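Local coordinates for alpha-amylase inhibitor 0.19 (Triticum aestivum, PDB 1HSS), which inhibits animal alpha-amylases as a secreted homodimer of the cereal trypsin/alpha-amylase inhibitor family, each subunit cross-linked by five disulfides, at residues S63-H68 against A119-A124. Numbering follows the deposited sequence.
Sequences SMYKEH and AAYPDA
Y121 meets Y65 and K66 in a small tyrosine-tyrosine contact that brings the C-terminal tail against the last turn of helix 53-67. The fold is the disulfide-linked helical bundle of the prolamin clan, and this contact lies at its periphery, where the chain has left helix 116-119. Y121 supplies the whole surface of the tail side. With CG anti to the backbone N (chi1 -177°), its ring reaches out to the helix, a span suited to a long flat residue because the nearest CA atoms, those of Y65 and P122, are still 9.8 Å apart. The peptide bond before P122 is cis, and the proline packs CB 3.7 Å above the centre of the Y121 ring, the local tyrosine-proline CH-pi packing common beside such a bond.

The two tyrosine rings are almost parallel, their planes at 14°, yet they are slid so far past each other, centroids 5.8 Å apart, that they hardly overlap. They pass in opposite directions, and neither tyrosine sits squarely over the other. Y65 also packs edge-to-face with F80 and against R85 and V88 of helix 85-92, while Y121 pairs edge-to-face with Y58. The phenol lets Y121 end among polar groups, its OH hydrogen-bonded to D62 one turn back on the helix. K66, exposed at the helix end, suits a place beside solvent; its poorly ordered NZ appears to donate to a water 3.2 Å away, which gives a weak bond to Y121 OH. Between the rings, the closest approach is Y65 CD2 to Y121 CE1, 3.6 Å.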
loop_
_atom_site.group_PDB
_atom_site.type_symbol
_atom_site.label_atom_id
_atom_site.label_comp_id
_atom_site.label_asym_id
_atom_site.label_seq_id
_atom_site.Cartn_x
_atom_site.Cartn_y
_atom_site.Cartn_z
ATOM N N SER A 63 13.113 11.643 -7.731
ATOM C CA SER A 63 13.028 13.058 -8.108
ATOM C C SER A 63 12.516 13.969 -6.986
ATOM O O SER A 63 13.022 15.071 -6.800
ATOM C CB SER A 63 12.126 13.244 -9.329
ATOM O OG SER A 63 12.508 12.373 -10.369
ATOM N N MET A 64 11.461 13.551 -6.295
ATOM C CA MET A 64 10.913 14.339 -5.204
ATOM C C MET A 64 11.914 14.566 -4.081
ATOM O O MET A 64 12.076 15.680 -3.599
ATOM C CB MET A 64 9.645 13.670 -4.677
ATOM C CG MET A 64 8.556 13.709 -5.716
ATOM S SD MET A 64 6.969 13.095 -5.205
ATOM C CE MET A 64 6.402 14.400 -4.220
ATOM N N TYR A 65 12.667 13.527 -3.751
ATOM C CA TYR A 65 13.697 13.616 -2.726
ATOM C C TYR A 65 14.930 14.375 -3.158
ATOM O O TYR A 65 15.584 15.018 -2.343
ATOM C CB TYR A 65 14.104 12.226 -2.286
ATOM C CG TYR A 65 13.282 11.755 -1.142
ATOM C CD1 TYR A 65 13.109 12.559 -0.030
ATOM C CD2 TYR A 65 12.681 10.512 -1.159
ATOM C CE1 TYR A 65 12.370 12.131 1.052
ATOM C CE2 TYR A 65 11.928 10.074 -0.087
ATOM C CZ TYR A 65 11.788 10.885 1.023
ATOM O OH TYR A 65 11.154 10.418 2.146
ATOM N N LYS A 66 15.259 14.266 -4.439
ATOM C CA LYS A 66 16.449 14.899 -4.996
ATOM C C LYS A 66 16.247 16.365 -5.357
ATOM O O LYS A 66 17.216 17.101 -5.535
ATOM C CB LYS A 66 16.923 14.130 -6.226
ATOM C CG LYS A 66 18.230 13.389 -6.015
ATOM C CD LYS A 66 18.031 11.883 -5.924
ATOM C CE LYS A 66 18.711 11.295 -4.688
ATOM N NZ LYS A 66 18.057 11.737 -3.416
ATOM N N GLU A 67 14.992 16.779 -5.490
ATOM C CA GLU A 67 14.666 18.197 -5.561
ATOM C C GLU A 67 14.467 18.794 -4.156
ATOM O O GLU A 67 15.075 19.820 -3.817
ATOM C CB GLU A 67 13.417 18.417 -6.423
ATOM C CG GLU A 67 12.961 19.882 -6.542
ATOM C CD GLU A 67 14.116 20.875 -6.764
ATOM O OE1 GLU A 67 14.823 20.758 -7.794
ATOM O OE2 GLU A 67 14.295 21.791 -5.917
ATOM N N HIS A 68 13.719 18.081 -3.311
ATOM C CA HIS A 68 13.399 18.503 -1.934
ATOM C C HIS A 68 13.297 20.015 -1.683
ATOM O O HIS A 68 13.008 20.453 -0.563
ATOM C CB HIS A 68 14.372 17.860 -0.916
ATOM C CG HIS A 68 15.819 18.211 -1.128
ATOM N ND1 HIS A 68 16.785 17.262 -1.387
ATOM C CD2 HIS A 68 16.465 19.405 -1.113
ATOM C CE1 HIS A 68 17.958 17.853 -1.536
ATOM N NE2 HIS A 68 17.790 19.154 -1.377
ATOM N N ALA A 119 9.441 0.508 -1.831
ATOM C CA ALA A 119 9.374 0.434 -0.367
ATOM C C ALA A 119 10.762 0.375 0.305
ATOM O O ALA A 119 10.932 0.739 1.468
ATOM C CB ALA A 119 8.537 -0.765 0.054
ATOM N N ALA A 120 11.758 -0.054 -0.453
ATOM C CA ALA A 120 13.113 -0.166 0.049
ATOM C C ALA A 120 14.050 0.966 -0.382
ATOM O O ALA A 120 15.247 0.900 -0.170
ATOM C CB ALA A 120 13.683 -1.491 -0.372
ATOM N N TYR A 121 13.509 1.975 -1.044
ATOM C CA TYR A 121 14.263 3.172 -1.426
ATOM C C TYR A 121 15.132 3.725 -0.262
ATOM O O TYR A 121 14.707 3.709 0.894
ATOM C CB TYR A 121 13.258 4.224 -1.935
ATOM C CG TYR A 121 13.855 5.517 -2.434
ATOM C CD1 TYR A 121 14.121 6.555 -1.551
ATOM C CD2 TYR A 121 14.191 5.682 -3.768
ATOM C CE1 TYR A 121 14.710 7.702 -1.970
ATOM C CE2 TYR A 121 14.787 6.827 -4.204
ATOM C CZ TYR A 121 15.050 7.837 -3.296
ATOM O OH TYR A 121 15.682 8.998 -3.685
ATOM N N PRO A 122 16.391 4.141 -0.539
ATOM C CA PRO A 122 17.032 4.408 -1.826
ATOM C C PRO A 122 17.898 3.256 -2.323
ATOM O O PRO A 122 18.749 3.439 -3.183
ATOM C CB PRO A 122 17.875 5.653 -1.550
ATOM C CG PRO A 122 17.977 5.755 -0.063
ATOM C CD PRO A 122 17.283 4.568 0.546
ATOM N N ASP A 123 17.655 2.065 -1.798
ATOM C CA ASP A 123 18.422 0.888 -2.188
ATOM C C ASP A 123 17.804 0.081 -3.354
ATOM O O ASP A 123 18.265 0.181 -4.494
ATOM C CB ASP A 123 18.640 -0.000 -0.956
ATOM C CG ASP A 123 19.428 0.715 0.147
ATOM O OD1 ASP A 123 20.656 0.905 -0.031
ATOM O OD2 ASP A 123 18.815 1.132 1.164
ATOM N N ALA A 124 16.768 -0.706 -3.071
ATOM C CA ALA A 124 16.122 -1.532 -4.096
ATOM C C ALA A 124 15.273 -0.686 -5.039
ATOM O O ALA A 124 15.749 -0.240 -6.081
ATOM C CB ALA A 124 15.257 -2.625 -3.436
HETATM O O HOH W 1 17.575 9.663 -0.964
#